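Local coordinates for muramidase (Sodiomyces alcalophilus, PDB 6ZM8), which hydrolyses the beta-1,4 bonds between N-acetylmuramic acid and N-acetylglucosamine in bacterial peptidoglycan, as a fungal lysozyme of glycoside hydrolase family 25, at residues Y20-R25 against D183-G188; P64-S67 against A71-R74; N115-F120 against P132-T137; C155-A160 against G167-G172; Y176-Y181 against S199-L204. All blocks are in the same frame, centred on the assembly; numbering follows the deposited sequence.

Contact 1: residues Y20-R25 against D183-G188; sequences YANGDR and DKYPQG
Asp-24 and Tyr-185 hold their CA atoms 10.4 Å apart, so the backbone just past helix 16-22 and the loop 183-188 are bridged by side chains alone. Tyr-185 spans the gap: chi1 near 180° (-172°) points its ring away from its own backbone N and on to the helix end, where Tyr-185 OH donates to Asp-24 OD2 at 2.6 Å. A tyrosine suits the place because it combines a long flat body, stacked on Phe-5, with one polar end. The carboxylate oxygen is gripped twice: Asn-22 ND2 donates to Asp-24 OD2 at 2.9 Å along a nearly straight bond (172°), on the syn side but tilted from the plane, while the phenol arrives at the opposite face. With an alanine here, the hydroxyl of buried Tyr-185 would probably lose this acceptor and the Asn-22 amide be set free to turn. Pro-186 borders the same amide, with Pro-186 CG 4.4 Å from Asn-22 ND2. Next along the chain, the Arg-25 guanidinium lies over the face of the Tyr-20 ring, and its NH1 donates to Tyr-20 O and to Asp-24 O, both at 2.9 Å. Gly-23, at a positive phi that calls for glycine, makes the Schellman motif that ends the helix. A type I turn from Tyr-185 to Gly-188 shapes the partner loop, which connects the last two strands of the family 25 barrel.

Contact 2: residues P64-S67 against A71-R74; sequences PAAS and AQAR
Gln-72 extends its side chain along the flank of Ser-67, its CG lying 3.6 Å from Ser-67 OG and its amide reaching beyond. The contact belongs to a beta-alpha connection of the family 25 barrel: residues 64-67 lie in the loop that leaves strand 55-61, and Gln-72 sits in the first half of helix 69-78, to which that loop leads. CG stands anti to the carbonyl carbon (chi1 -77°) and the chain is straight beyond it, which carries the amide back from the helix to the loop. There Gln-72 NE2 donates to Ser-67 OG at 2.9 Å, with an N-H...acceptor angle of 157° and the hydroxyl oxygen close to the amide plane. Ser-67 is modelled in two conformers, so this bond is assured for one of them only. The same nitrogen also bonds Gln-63 O, and OE1 pairs with His-60 NE2; these two bonds engage both ends of the amide and fix its rotation. Glutamine fits because it offers donor and acceptor together at the end of a long arm. A leucine in its place would probably leave Ser-67 OG, Gln-63 O and His-60 NE2 without these partners and hold the loop less firmly against the helix. Trp-116 of helix 110-128 packs its ring on Gln-72, and its NE1 bonds Ser-67 O. Around this bond the contacts are between small groups: Ala-66 CB is 4.4 Å from Gln-72 NE2, and Ser-67 CB meets Ala-71 CB at the same distance of 4.4 Å.

Contact 3: residues N115-F120 against P132-T137; sequences NWIEDF and PVIYTT
Ile-117 and Phe-120 on helix 110-128 lie against Ile-134 and Pro-132 at the strand that follows, so the contact seals the second half of a beta-alpha-beta crossover running from strand 93-95 through the helix to strand 133-136. All four residues are buried, and no hydrogen bond passes between the segments. The aliphatic part is a branched methyl meeting a chain end: Ile-117 CG2 touches Ile-134 CD1 at 4.3 Å. Isoleucine suits both places because it has two apolar arms: Ile-117 meets the strand with its branch methyl, Ile-134 meets the helix with the end of its longer arm. Trp-141 of helix 138-145 and Phe-151 pack on both isoleucines and complete this apolar layer. The strand's backbone bonds laterally to its neighbours: Ile-134 with Pro-156 and Trp-158, Val-133 with Leu-94. The aromatic part lies one helical turn on. A chi1 of -175° swings the Phe-120 ring off the helix toward the barrel wall, where it meets the His-60 ring and also rests on Leu-94. Pro-132, rigid and compact just ahead of the strand, meets that ring at its rim, with Pro-132 CG near the ring plane and 4.4 Å from Phe-120 CE1.

Contact 4: residues C155-A160 against G167-G172; sequences CPLWIA and GTLPNG
Strand 157-160, a stave of the barrel, has its outward face covered by the loop that follows it, where Leu-169 and Pro-170 pack on Leu-157 and Ile-159. The pyrrolidine ring makes the closest approaches. Pro-170 CD is 3.7 Å from Leu-157 CD2 and 3.8 Å from Ile-159 CD1, so the proline sits against both strand side chains at once. Ile-159 can do this because CG1 is anti to the backbone N (chi1 -166°), sending CD1 out to the ring while CG2 stays near the strand. In a regular alpha/beta barrel a helix would cover this face; the family 25 barrel has no helix between strands 157-160 and 178-182, and the irregular loop takes on much of the task. Trp-158, between the two aliphatic residues, turns to the other side, stacking on Tyr-28 and bonding Asn-192. Leu-169 comes in at a slant, and its CD2 methyl alone meets both partners, Leu-169 CD2 lying 4.2 Å from Leu-157 CD2 and an equal 4.2 Å from Ile-159 CG2. Branched side chains suit the strand, where their methyls provide a broad apolar surface, and proline gives the loop a rigid one. Thr-138 and Trp-141 of helix 138-145 border the ring of Pro-170.

Contact 5: residues Y176-Y181 against S199-L204; sequences YTFWQY and SRLRAL
Leu-204 CD2 is the methyl on which this contact turns: it lies 3.7 Å from Phe-178 CZ and 3.8 Å from Phe-178 CE2, approaching the ring obliquely, and 3.9 Å from Thr-177 CG2, which it meets tip to tip. Leu-201, one turn earlier on the helix, adds a looser touch, its CD1 at 4.5 Å from Phe-178 CE1. Leucine suits both helix positions, because a forked end can settle against a ring without asking for a polar partner. Thr-177 offers its methyl rather than its hydroxyl: at chi1 -65° CG2 stands anti to the backbone N and turns to the helix, while OG1 lies by Pro-156. The Phe-178 ring, with CG anti to the carbonyl carbon (chi1 -61°), extends to Phe-26, whose ring it meets with the planes about 50° apart. Farther out, the strand is fixed by backbone bonds of Thr-177 and Phe-178 with Leu-157 on the neighbouring strand. The helix is steadied by Leu-201 resting on Ile-55 and Phe-194, and by a bond from Arg-130 NH2 to Leu-204 O. Phe-178, Phe-26 and Ile-55 lie at or near the beginnings of their strands, so helix 198-206 lies by the N-terminal end of the barrel, opposite the usual active-site end. The arrangement is that of a terminal helix packed across the bottom of a (beta/alpha)5(beta)3 barrel, the fold of this family.

How the contacts relate
From the N terminus, contact 1 opens first, at the end of helix 16-22, and closes only at 183-188, so its long loop holds contacts 2, 3 and 4 in series. Contact 2 closes the short loop that leads from strand 55-61 into helix 69-78. Contact 3 closes the crossover from helix 110-128 to its strand, and contacts 2 and 3 touch where that helix packs beside the loop and helix of contact 2. Contact 4 closes the loop after strand 157-160. Contact 5 opens at 176-181, before contact 1 closes, and closes in the last helix, so those two cross. Contacts 3, 4 and 5 share neighbouring strands of one barrel sheet, while contacts 1 and 2 lie on opposite sides of the chain's centre.

Contact 1: residues Y20-R25 against D183-G188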
# COMPACT_ATOMS: atom_id res chain seq x y z
N TYR A 20 16.57 4.92 -9.75
CA TYR A 20 17.15 5.92 -8.85
C TYR A 20 17.67 7.11 -9.69
O TYR A 20 17.49 8.29 -9.29
CB TYR A 20 18.27 5.28 -8.02
CG TYR A 20 18.69 6.16 -6.86
CD1 TYR A 20 19.65 7.14 -7.01
CD2 TYR A 20 18.11 6.00 -5.63
CE1 TYR A 20 19.99 7.98 -5.99
CE2 TYR A 20 18.47 6.81 -4.57
CZ TYR A 20 19.40 7.81 -4.76
OH TYR A 20 19.75 8.64 -3.73
N ALA A 21 18.29 6.85 -10.84
CA ALA A 21 18.78 7.91 -11.70
C ALA A 21 17.63 8.79 -12.22
O ALA A 21 17.82 9.98 -12.46
CB ALA A 21 19.60 7.32 -12.84
N ASN A 22 16.46 8.20 -12.41
CA ASN A 22 15.26 8.94 -12.81
C ASN A 22 14.80 9.91 -11.72
O ASN A 22 14.00 10.81 -11.99
CB ASN A 22 14.14 7.94 -13.11
CG ASN A 22 12.94 8.55 -13.79
OD1 ASN A 22 13.07 9.28 -14.78
ND2 ASN A 22 11.74 8.22 -13.30
N GLY A 23 15.24 9.70 -10.49
CA GLY A 23 14.84 10.52 -9.36
C GLY A 23 13.87 9.85 -8.43
O GLY A 23 13.46 10.47 -7.43
N ASP A 24 13.45 8.62 -8.73
CA ASP A 24 12.57 7.91 -7.82
C ASP A 24 13.34 7.54 -6.54
O ASP A 24 14.50 7.20 -6.59
CB ASP A 24 12.03 6.66 -8.51
CG ASP A 24 11.18 7.08 -9.71
OD1 ASP A 24 10.15 7.72 -9.48
OD2 ASP A 24 11.58 6.74 -10.85
N ARG A 25 12.61 7.59 -5.41
CA ARG A 25 13.25 7.36 -4.12
C ARG A 25 12.56 6.30 -3.26
O ARG A 25 13.15 5.84 -2.28
CB ARG A 25 13.38 8.67 -3.33
CG ARG A 25 14.31 9.68 -4.01
CD ARG A 25 15.78 9.27 -3.91
NE ARG A 25 16.69 10.20 -4.58
CZ ARG A 25 17.11 10.09 -5.83
NH1 ARG A 25 16.64 9.15 -6.64
NH2 ARG A 25 18.01 10.96 -6.27
N ASP A 183 -0.67 4.83 -14.15
CA ASP A 183 -0.26 3.44 -14.29
C ASP A 183 0.76 3.27 -15.42
O ASP A 183 0.78 2.23 -16.11
CB ASP A 183 -1.43 2.50 -14.43
CG ASP A 183 -2.33 2.75 -15.61
OD1 ASP A 183 -2.06 3.64 -16.40
OD2 ASP A 183 -3.34 2.01 -15.74
N LYS A 184 1.64 4.27 -15.55
CA LYS A 184 2.55 4.39 -16.68
C LYS A 184 3.97 4.68 -16.19
O LYS A 184 4.70 5.46 -16.80
CB LYS A 184 2.08 5.47 -17.65
CG LYS A 184 0.73 5.27 -18.25
CD LYS A 184 0.28 6.49 -19.01
CE LYS A 184 -0.98 6.24 -19.81
NZ LYS A 184 -1.45 7.47 -20.45
N TYR A 185 4.42 4.00 -15.14
CA TYR A 185 5.83 4.11 -14.78
C TYR A 185 6.65 3.71 -16.01
O TYR A 185 6.30 2.73 -16.69
CB TYR A 185 6.15 3.20 -13.59
CG TYR A 185 7.54 3.42 -13.07
CD1 TYR A 185 7.82 4.59 -12.37
CD2 TYR A 185 8.59 2.55 -13.34
CE1 TYR A 185 9.11 4.94 -12.01
CE2 TYR A 185 9.90 2.89 -12.99
CZ TYR A 185 10.16 4.10 -12.35
OH TYR A 185 11.46 4.42 -12.06
N PRO A 186 7.78 4.38 -16.32
CA PRO A 186 8.43 4.13 -17.63
C PRO A 186 8.91 2.70 -17.83
O PRO A 186 8.94 2.24 -18.97
CB PRO A 186 9.58 5.12 -17.66
CG PRO A 186 9.74 5.63 -16.25
CD PRO A 186 8.35 5.57 -15.68
N GLN A 187 9.30 2.03 -16.76
CA GLN A 187 9.76 0.64 -16.83
C GLN A 187 8.63 -0.36 -16.59
O GLN A 187 8.92 -1.56 -16.54
CB GLN A 187 10.88 0.37 -15.82
CG GLN A 187 12.12 1.24 -16.05
CD GLN A 187 13.24 0.73 -15.19
OE1 GLN A 187 13.60 -0.45 -15.26
NE2 GLN A 187 13.79 1.57 -14.33
N GLY A 188 7.40 0.12 -16.45
CA GLY A 188 6.27 -0.71 -16.08
C GLY A 188 5.94 -0.51 -14.60
O GLY A 188 6.84 -0.47 -13.75

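Contact 2: residues P64-S67 against A71-R74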
# COMPACT_ATOMS: atom_id res chain seq x y z
N PRO A 64 -11.59 -9.59 1.20
CA PRO A 64 -12.34 -9.57 2.46
C PRO A 64 -13.37 -10.67 2.65
O PRO A 64 -13.78 -10.88 3.80
CB PRO A 64 -13.00 -8.19 2.50
CG PRO A 64 -12.02 -7.34 1.69
CD PRO A 64 -11.63 -8.26 0.55
N ALA A 65 -13.80 -11.32 1.58
CA ALA A 65 -14.75 -12.42 1.72
C ALA A 65 -14.06 -13.77 1.96
O ALA A 65 -14.75 -14.71 2.32
CB ALA A 65 -15.69 -12.51 0.54
N ALA A 66 -12.76 -13.84 1.77
CA ALA A 66 -12.06 -15.15 1.74
C ALA A 66 -11.63 -15.60 3.12
O ALA A 66 -11.52 -16.82 3.36
CB ALA A 66 -10.83 -15.05 0.86
N SER A 67 -11.36 -14.69 4.03
CA SER A 67 -10.81 -15.02 5.34
C SER A 67 -10.80 -13.74 6.14
O SER A 67 -11.06 -12.67 5.55
CB SER A 67 -9.41 -15.64 5.22
OG SER A 67 -8.59 -14.87 4.33
N ALA A 71 -6.24 -12.94 9.67
CA ALA A 71 -5.52 -14.01 8.97
C ALA A 71 -4.69 -13.42 7.84
O ALA A 71 -3.56 -13.86 7.58
CB ALA A 71 -6.49 -15.06 8.44
N GLN A 72 -5.25 -12.44 7.13
CA GLN A 72 -4.51 -11.84 6.01
C GLN A 72 -3.36 -10.96 6.52
O GLN A 72 -2.31 -10.93 5.87
CB GLN A 72 -5.47 -11.10 5.08
CG GLN A 72 -6.19 -12.14 4.22
CD GLN A 72 -7.20 -11.61 3.23
OE1 GLN A 72 -6.92 -10.64 2.50
NE2 GLN A 72 -8.33 -12.26 3.17
N ALA A 73 -3.54 -10.26 7.65
CA ALA A 73 -2.43 -9.50 8.19
C ALA A 73 -1.28 -10.42 8.61
O ALA A 73 -0.11 -10.09 8.38
CB ALA A 73 -2.90 -8.67 9.38
N ARG A 74 -1.60 -11.56 9.22
CA ARG A 74 -0.55 -12.52 9.60
C ARG A 74 0.16 -13.04 8.36
O ARG A 74 1.40 -13.17 8.34
CB ARG A 74 -1.13 -13.71 10.38
CG ARG A 74 -1.50 -13.40 11.80
CD ARG A 74 -1.94 -14.64 12.60
NE ARG A 74 -3.30 -15.06 12.28
CZ ARG A 74 -4.45 -14.60 12.88
NH1 ARG A 74 -4.31 -13.62 13.77
NH2 ARG A 74 -5.63 -15.01 12.49

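Contact 3: residues N115-F120 against P132-T137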
# COMPACT_ATOMS: atom_id res chain seq x y z
N ASN A 115 -15.20 -3.45 9.93
CA ASN A 115 -14.66 -4.37 10.92
C ASN A 115 -13.52 -5.22 10.35
O ASN A 115 -12.56 -5.52 11.08
CB ASN A 115 -15.77 -5.32 11.44
CG ASN A 115 -16.83 -4.62 12.27
OD1 ASN A 115 -16.69 -3.47 12.65
ND2 ASN A 115 -17.89 -5.37 12.52
N TRP A 116 -13.63 -5.64 9.11
CA TRP A 116 -12.59 -6.45 8.49
C TRP A 116 -11.28 -5.66 8.41
O TRP A 116 -10.21 -6.15 8.76
CB TRP A 116 -13.07 -6.89 7.08
CG TRP A 116 -12.17 -7.88 6.43
CD1 TRP A 116 -12.38 -9.23 6.42
CD2 TRP A 116 -10.93 -7.65 5.76
NE1 TRP A 116 -11.33 -9.86 5.78
CE2 TRP A 116 -10.43 -8.92 5.37
CE3 TRP A 116 -10.18 -6.52 5.41
CZ2 TRP A 116 -9.23 -9.08 4.70
CZ3 TRP A 116 -8.97 -6.67 4.75
CH2 TRP A 116 -8.50 -7.95 4.41
N ILE A 117 -11.40 -4.42 7.93
CA ILE A 117 -10.21 -3.54 7.82
C ILE A 117 -9.63 -3.31 9.22
O ILE A 117 -8.41 -3.36 9.39
CB ILE A 117 -10.58 -2.24 7.11
CG1 ILE A 117 -11.04 -2.53 5.67
CG2 ILE A 117 -9.40 -1.27 7.13
CD1 ILE A 117 -11.77 -1.36 5.02
N GLU A 118 -10.49 -3.05 10.22
CA GLU A 118 -10.00 -2.87 11.59
C GLU A 118 -9.22 -4.09 12.05
O GLU A 118 -8.17 -3.97 12.70
CB GLU A 118 -11.19 -2.58 12.50
CG GLU A 118 -10.78 -2.35 13.96
CD GLU A 118 -9.95 -1.10 14.15
OE1 GLU A 118 -10.46 -0.00 13.88
OE2 GLU A 118 -8.77 -1.23 14.47
N ASP A 119 -9.74 -5.28 11.76
CA ASP A 119 -9.05 -6.50 12.17
C ASP A 119 -7.68 -6.60 11.48
O ASP A 119 -6.67 -6.95 12.12
CB ASP A 119 -9.94 -7.71 11.84
CG ASP A 119 -9.55 -8.99 12.53
OD1 ASP A 119 -8.93 -8.96 13.58
OD2 ASP A 119 -9.94 -10.06 11.96
N PHE A 120 -7.62 -6.28 10.20
CA PHE A 120 -6.32 -6.29 9.50
C PHE A 120 -5.36 -5.28 10.14
O PHE A 120 -4.20 -5.61 10.43
CB PHE A 120 -6.53 -5.99 8.01
CG PHE A 120 -5.24 -6.10 7.22
CD1 PHE A 120 -4.30 -5.07 7.23
CD2 PHE A 120 -4.97 -7.24 6.48
CE1 PHE A 120 -3.09 -5.20 6.54
CE2 PHE A 120 -3.77 -7.36 5.77
CZ PHE A 120 -2.84 -6.34 5.81
N PRO A 132 -0.55 0.06 9.22
CA PRO A 132 -0.33 -0.02 7.78
C PRO A 132 -0.83 1.24 7.08
O PRO A 132 -1.73 1.94 7.54
CB PRO A 132 -1.12 -1.25 7.37
CG PRO A 132 -2.28 -1.24 8.34
CD PRO A 132 -1.69 -0.75 9.66
N VAL A 133 -0.25 1.47 5.89
CA VAL A 133 -0.83 2.39 4.93
C VAL A 133 -2.09 1.75 4.34
O VAL A 133 -2.15 0.52 4.19
CB VAL A 133 0.24 2.64 3.84
CG1 VAL A 133 -0.31 3.34 2.60
CG2 VAL A 133 1.39 3.46 4.43
N ILE A 134 -3.10 2.57 4.03
CA ILE A 134 -4.28 2.10 3.31
C ILE A 134 -4.24 2.67 1.90
O ILE A 134 -4.24 3.90 1.73
CB ILE A 134 -5.57 2.48 4.03
CG1 ILE A 134 -5.70 1.65 5.31
CG2 ILE A 134 -6.80 2.30 3.12
CD1 ILE A 134 -6.85 2.05 6.21
N TYR A 135 -4.24 1.77 0.90
CA TYR A 135 -4.38 2.13 -0.51
C TYR A 135 -5.83 1.87 -0.91
O TYR A 135 -6.34 0.75 -0.74
CB TYR A 135 -3.44 1.30 -1.38
CG TYR A 135 -3.70 1.46 -2.88
CD1 TYR A 135 -4.67 0.69 -3.53
CD2 TYR A 135 -2.98 2.36 -3.64
CE1 TYR A 135 -4.90 0.82 -4.88
CE2 TYR A 135 -3.17 2.48 -5.01
CZ TYR A 135 -4.14 1.70 -5.64
OH TYR A 135 -4.36 1.74 -6.99
N THR A 136 -6.47 2.90 -1.45
CA THR A 136 -7.84 2.75 -1.91
C THR A 136 -8.15 3.89 -2.89
O THR A 136 -7.28 4.68 -3.26
CB THR A 136 -8.81 2.73 -0.69
OG1 THR A 136 -10.08 2.21 -1.10
CG2 THR A 136 -8.98 4.08 -0.03
N THR A 137 -9.43 3.94 -3.30
CA THR A 137 -9.96 5.05 -4.05
C THR A 137 -11.11 5.65 -3.27
O THR A 137 -11.80 4.97 -2.50
CB THR A 137 -10.43 4.65 -5.46
OG1 THR A 137 -11.59 3.83 -5.29
CG2 THR A 137 -9.34 3.93 -6.23

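Contact 4: residues C155-A160 against G167-G172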
# COMPACT_ATOMS: atom_id res chain seq x y z
N CYS A 155 -3.70 5.33 10.03
CA CYS A 155 -3.20 4.72 8.79
C CYS A 155 -2.98 5.80 7.74
O CYS A 155 -3.94 6.41 7.28
CB CYS A 155 -4.22 3.73 8.24
SG CYS A 155 -4.52 2.34 9.35
N PRO A 156 -1.73 6.02 7.30
CA PRO A 156 -1.52 6.97 6.22
C PRO A 156 -2.28 6.55 4.96
O PRO A 156 -2.37 5.34 4.66
CB PRO A 156 0.00 6.91 5.98
CG PRO A 156 0.56 6.42 7.32
CD PRO A 156 -0.48 5.42 7.79
N LEU A 157 -2.75 7.53 4.21
CA LEU A 157 -3.53 7.27 3.00
C LEU A 157 -2.65 7.24 1.76
O LEU A 157 -1.88 8.17 1.50
CB LEU A 157 -4.56 8.40 2.84
CG LEU A 157 -5.44 8.31 1.58
CD1 LEU A 157 -6.34 7.07 1.61
CD2 LEU A 157 -6.26 9.59 1.46
N TRP A 158 -2.85 6.19 0.97
CA TRP A 158 -2.28 6.05 -0.37
C TRP A 158 -3.49 6.04 -1.33
O TRP A 158 -4.20 5.04 -1.44
CB TRP A 158 -1.44 4.78 -0.44
CG TRP A 158 -0.77 4.51 -1.74
CD1 TRP A 158 -0.70 5.29 -2.86
CD2 TRP A 158 -0.03 3.31 -2.04
NE1 TRP A 158 0.02 4.64 -3.85
CE2 TRP A 158 0.44 3.42 -3.36
CE3 TRP A 158 0.22 2.14 -1.31
CZ2 TRP A 158 1.12 2.39 -4.00
CZ3 TRP A 158 0.88 1.09 -1.95
CH2 TRP A 158 1.32 1.23 -3.28
N ILE A 159 -3.75 7.20 -1.92
CA ILE A 159 -4.96 7.38 -2.72
C ILE A 159 -4.62 7.20 -4.20
O ILE A 159 -3.58 7.70 -4.65
CB ILE A 159 -5.58 8.76 -2.42
CG1 ILE A 159 -7.01 8.88 -2.94
CG2 ILE A 159 -4.72 9.93 -2.89
CD1 ILE A 159 -7.99 7.96 -2.25
N ALA A 160 -5.52 6.58 -4.94
CA ALA A 160 -5.33 6.40 -6.38
C ALA A 160 -6.34 7.26 -7.15
O ALA A 160 -7.55 7.15 -6.93
CB ALA A 160 -5.45 4.96 -6.79
N GLY A 167 -7.87 15.11 -6.28
CA GLY A 167 -9.29 15.00 -6.07
C GLY A 167 -9.65 14.88 -4.61
O GLY A 167 -8.84 14.95 -3.66
N THR A 168 -10.92 14.60 -4.40
CA THR A 168 -11.47 14.54 -3.05
C THR A 168 -10.93 13.29 -2.35
O THR A 168 -10.88 12.21 -2.94
CB THR A 168 -12.99 14.55 -3.09
OG1 THR A 168 -13.34 15.81 -3.67
CG2 THR A 168 -13.61 14.41 -1.72
N LEU A 169 -10.56 13.43 -1.07
CA LEU A 169 -10.04 12.32 -0.28
C LEU A 169 -11.19 11.65 0.46
O LEU A 169 -12.24 12.26 0.69
CB LEU A 169 -8.99 12.81 0.71
CG LEU A 169 -7.83 13.60 0.08
CD1 LEU A 169 -6.83 13.96 1.16
CD2 LEU A 169 -7.13 12.81 -1.02
N PRO A 170 -11.00 10.39 0.89
CA PRO A 170 -11.99 9.76 1.74
C PRO A 170 -12.10 10.49 3.07
O PRO A 170 -11.19 11.14 3.55
CB PRO A 170 -11.43 8.33 1.93
CG PRO A 170 -10.39 8.14 0.84
CD PRO A 170 -9.84 9.54 0.63
N ASN A 171 -13.28 10.34 3.66
CA ASN A 171 -13.60 10.98 4.93
C ASN A 171 -12.57 10.66 6.01
O ASN A 171 -12.17 9.51 6.20
CB ASN A 171 -14.98 10.47 5.36
CG ASN A 171 -15.55 11.10 6.60
OD1 ASN A 171 -15.31 12.26 6.86
ND2 ASN A 171 -16.32 10.33 7.32
N GLY A 172 -12.16 11.72 6.71
CA GLY A 172 -11.25 11.58 7.85
C GLY A 172 -9.84 12.03 7.55
O GLY A 172 -9.13 12.49 8.45

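Contact 5: residues Y176-Y181 against S199-L204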
# COMPACT_ATOMS: atom_id res chain seq x y z
N TYR A 176 -3.30 13.36 1.66
CA TYR A 176 -2.72 12.09 1.23
C TYR A 176 -1.28 11.99 1.74
O TYR A 176 -0.58 13.01 1.83
CB TYR A 176 -2.78 11.88 -0.30
CG TYR A 176 -1.81 12.68 -1.17
CD1 TYR A 176 -0.53 12.22 -1.38
CD2 TYR A 176 -2.18 13.85 -1.84
CE1 TYR A 176 0.36 12.87 -2.22
CE2 TYR A 176 -1.30 14.53 -2.66
CZ TYR A 176 -0.02 14.03 -2.87
OH TYR A 176 0.89 14.61 -3.69
N THR A 177 -0.83 10.76 1.99
CA THR A 177 0.58 10.49 2.19
C THR A 177 1.24 10.09 0.88
O THR A 177 2.32 10.60 0.52
CB THR A 177 0.76 9.46 3.31
OG1 THR A 177 0.30 10.05 4.54
CG2 THR A 177 2.22 9.07 3.50
N PHE A 178 0.60 9.17 0.14
CA PHE A 178 1.02 8.84 -1.22
C PHE A 178 -0.19 9.06 -2.15
O PHE A 178 -1.33 8.81 -1.75
CB PHE A 178 1.47 7.37 -1.33
CG PHE A 178 2.66 7.03 -0.45
CD1 PHE A 178 3.94 7.37 -0.84
CD2 PHE A 178 2.47 6.35 0.75
CE1 PHE A 178 5.03 7.01 -0.06
CE2 PHE A 178 3.55 6.00 1.53
CZ PHE A 178 4.84 6.32 1.12
N TRP A 179 0.11 9.42 -3.39
CA TRP A 179 -0.90 9.57 -4.45
C TRP A 179 -0.40 8.82 -5.67
O TRP A 179 0.66 9.15 -6.23
CB TRP A 179 -1.11 11.06 -4.78
CG TRP A 179 -1.96 11.31 -5.99
CD1 TRP A 179 -2.89 10.52 -6.60
CD2 TRP A 179 -1.89 12.52 -6.79
NE1 TRP A 179 -3.42 11.14 -7.69
CE2 TRP A 179 -2.81 12.36 -7.85
CE3 TRP A 179 -1.14 13.70 -6.71
CZ2 TRP A 179 -2.95 13.31 -8.87
CZ3 TRP A 179 -1.28 14.63 -7.70
CH2 TRP A 179 -2.17 14.43 -8.77
N GLN A 180 -1.14 7.77 -6.04
CA GLN A 180 -0.87 7.01 -7.27
C GLN A 180 -1.60 7.75 -8.41
O GLN A 180 -2.83 7.77 -8.46
CB GLN A 180 -1.39 5.59 -7.15
CG GLN A 180 -0.78 4.68 -8.23
CD GLN A 180 -1.44 3.32 -8.13
OE1 GLN A 180 -2.64 3.19 -8.44
NE2 GLN A 180 -0.72 2.33 -7.64
N TYR A 181 -0.80 8.37 -9.28
CA TYR A 181 -1.33 9.33 -10.25
C TYR A 181 -1.27 8.84 -11.70
O TYR A 181 -1.86 9.48 -12.56
CB TYR A 181 -0.69 10.72 -10.08
CG TYR A 181 0.78 10.76 -10.41
CD1 TYR A 181 1.76 10.38 -9.48
CD2 TYR A 181 1.22 11.20 -11.65
CE1 TYR A 181 3.11 10.41 -9.80
CE2 TYR A 181 2.56 11.25 -11.98
CZ TYR A 181 3.51 10.83 -11.05
OH TYR A 181 4.82 10.85 -11.44
N SER A 199 13.07 14.27 4.91
CA SER A 199 13.00 14.04 6.35
C SER A 199 11.71 13.34 6.74
O SER A 199 11.67 12.49 7.63
CB SER A 199 13.11 15.37 7.10
OG SER A 199 13.02 15.16 8.51
N ARG A 200 10.63 13.75 6.13
CA ARG A 200 9.32 13.18 6.44
C ARG A 200 9.17 11.77 5.89
O ARG A 200 8.53 10.93 6.51
CB ARG A 200 8.22 14.09 5.93
CG ARG A 200 8.03 15.33 6.77
CD ARG A 200 7.60 15.07 8.23
NE ARG A 200 6.26 14.46 8.33
CZ ARG A 200 5.16 15.15 8.66
NH1 ARG A 200 5.29 16.44 8.93
NH2 ARG A 200 3.95 14.58 8.73
N LEU A 201 9.77 11.50 4.72
CA LEU A 201 9.74 10.13 4.19
C LEU A 201 10.54 9.19 5.12
O LEU A 201 10.10 8.08 5.41
CB LEU A 201 10.27 10.12 2.75
CG LEU A 201 10.26 8.77 2.05
CD1 LEU A 201 8.85 8.15 2.01
CD2 LEU A 201 10.82 8.93 0.65
N ARG A 202 11.70 9.67 5.56
CA ARG A 202 12.48 8.88 6.50
C ARG A 202 11.69 8.67 7.80
O ARG A 202 11.74 7.57 8.37
CB ARG A 202 13.80 9.59 6.78
CG ARG A 202 14.67 8.94 7.80
CD ARG A 202 15.42 7.81 7.13
NE ARG A 202 16.43 8.34 6.21
CZ ARG A 202 16.85 7.77 5.07
NH1 ARG A 202 16.53 6.53 4.76
NH2 ARG A 202 17.74 8.41 4.32
N ALA A 203 10.98 9.70 8.28
CA ALA A 203 10.19 9.56 9.51
C ALA A 203 9.09 8.52 9.34
O ALA A 203 8.79 7.76 10.26
CB ALA A 203 9.62 10.89 9.93
N LEU A 204 8.47 8.47 8.15
CA LEU A 204 7.45 7.44 7.89
C LEU A 204 8.08 6.07 7.92
O LEU A 204 7.55 5.13 8.52
CB LEU A 204 6.77 7.72 6.55
CG LEU A 204 5.76 6.65 6.12
CD1 LEU A 204 4.58 6.59 7.09
CD2 LEU A 204 5.28 6.95 4.72